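Local atomic coordinates of ATP-dependent zinc metalloprotease FtsH (Thermotoga maritima, PDB entry 4M8A), a protein that probably acts as a processive, ATP-dependent zinc metallopeptidase on cytoplasmic and membrane proteins, contributing to quality control of integral membrane proteins, and is represented here by its periplasmic domain. Residues 36-39 and 40-44. Numbering follows the deposited sequence.
Sequences VYTK and DGRVY
With chi1 near +60° in both residues, T38 holds OG1, and D40 its carboxylate, between backbone N and carbonyl carbon, and the two polar groups meet across the turn of a beta hairpin. The example illustrates how a tight reversal can be reinforced by a hydroxyl: T38 OG1 accepts from R42 N at 3.0 Å, a bond that helps hold the hydroxyl in place, and it also donates to D40 OD1, though the 2.4 Å between T38 OG1 and D40 OD1 is doubtfully short. The main chain closes a type I turn from T38 to G41, where G41 N donates to T38 O at 3.0 Å. Beyond it, T38 N donates to R42 O, and a water bridges T38 O and R42 O. V36 and Y44 then form an antiparallel hydrogen-bonded pair that joins strand 33-38 to strand 43-47, an outermost strand of this chain's mixed sheet. V36, T38 and Y44 share one face of the hairpin, where V36 also touches F12 and T38 touches M15, both on helix 9-17; T38 CG2 meets the edge of the Y44 ring, 3.6 Å from Y44 CE2. The guanidinium of R42 lies with a face over Y44 CZ. On the other face Y37 and V43 lie side by side, V43 CG2 making a CH-pi contact 3.8 Å from the centroid of the Y37 ring, 19° off its normal and displaced toward CE2.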
# COMPACT_ATOMS: atom_id res chain seq x y z
N VAL B 36 -3.54 2.52 -21.36
CA VAL B 36 -3.52 1.46 -20.37
C VAL B 36 -3.26 0.12 -21.05
O VAL B 36 -4.01 -0.32 -21.91
CB VAL B 36 -4.85 1.41 -19.60
CG1 VAL B 36 -4.85 0.30 -18.56
CG2 VAL B 36 -5.15 2.77 -18.97
N TYR B 37 -2.16 -0.52 -20.67
CA TYR B 37 -1.75 -1.79 -21.26
C TYR B 37 -2.03 -2.93 -20.29
O TYR B 37 -1.81 -2.80 -19.10
CB TYR B 37 -0.26 -1.75 -21.59
CG TYR B 37 0.12 -0.71 -22.61
CD1 TYR B 37 0.32 0.63 -22.24
CD2 TYR B 37 0.27 -1.05 -23.95
CE1 TYR B 37 0.66 1.58 -23.19
CE2 TYR B 37 0.62 -0.11 -24.90
CZ TYR B 37 0.81 1.21 -24.52
OH TYR B 37 1.13 2.16 -25.48
N THR B 38 -2.49 -4.05 -20.83
CA THR B 38 -2.80 -5.21 -20.02
C THR B 38 -1.80 -6.33 -20.25
O THR B 38 -1.14 -6.40 -21.30
CB THR B 38 -4.20 -5.75 -20.30
OG1 THR B 38 -4.28 -6.16 -21.67
CG2 THR B 38 -5.24 -4.69 -20.03
N LYS B 39 -1.72 -7.23 -19.28
CA LYS B 39 -0.81 -8.36 -19.35
C LYS B 39 -1.17 -9.31 -20.48
O LYS B 39 -0.31 -10.06 -20.95
CB LYS B 39 -0.77 -9.10 -18.02
CG LYS B 39 -0.22 -8.24 -16.89
CD LYS B 39 -0.06 -9.02 -15.59
CE LYS B 39 0.44 -8.09 -14.49
NZ LYS B 39 0.47 -8.77 -13.15
N ASP B 40 -2.44 -9.29 -20.90
CA ASP B 40 -2.88 -10.14 -22.01
C ASP B 40 -2.71 -9.49 -23.39
O ASP B 40 -3.19 -10.03 -24.39
CB ASP B 40 -4.31 -10.66 -21.80
CG ASP B 40 -5.37 -9.57 -21.79
OD1 ASP B 40 -5.08 -8.39 -22.04
OD2 ASP B 40 -6.55 -9.93 -21.54
N GLY B 41 -2.04 -8.34 -23.44
CA GLY B 41 -1.65 -7.74 -24.69
C GLY B 41 -2.71 -6.90 -25.37
O GLY B 41 -2.81 -6.90 -26.59
N ARG B 42 -3.52 -6.21 -24.57
CA ARG B 42 -4.44 -5.21 -25.09
C ARG B 42 -4.02 -3.83 -24.62
O ARG B 42 -3.27 -3.66 -23.65
CB ARG B 42 -5.88 -5.50 -24.66
CG ARG B 42 -6.49 -6.74 -25.32
CD ARG B 42 -8.01 -6.77 -25.17
NE ARG B 42 -8.67 -5.68 -25.89
CZ ARG B 42 -9.97 -5.40 -25.81
NH1 ARG B 42 -10.76 -6.14 -25.04
NH2 ARG B 42 -10.48 -4.39 -26.50
N VAL B 43 -4.51 -2.82 -25.33
CA VAL B 43 -4.27 -1.43 -24.96
C VAL B 43 -5.59 -0.67 -25.04
O VAL B 43 -6.41 -0.90 -25.94
CB VAL B 43 -3.15 -0.78 -25.81
CG1 VAL B 43 -3.55 -0.72 -27.28
CG2 VAL B 43 -2.85 0.62 -25.29
N TYR B 44 -5.78 0.22 -24.07
CA TYR B 44 -6.99 1.00 -23.94
C TYR B 44 -6.63 2.46 -23.82
O TYR B 44 -5.54 2.81 -23.34
CB TYR B 44 -7.75 0.58 -22.68
CG TYR B 44 -8.19 -0.86 -22.70
CD1 TYR B 44 -9.39 -1.23 -23.28
CD2 TYR B 44 -7.38 -1.86 -22.16
CE1 TYR B 44 -9.79 -2.55 -23.30
CE2 TYR B 44 -7.77 -3.19 -22.18
CZ TYR B 44 -8.98 -3.53 -22.75
OH TYR B 44 -9.39 -4.86 -22.78
O HOH W 1 -0.68 -4.80 -23.33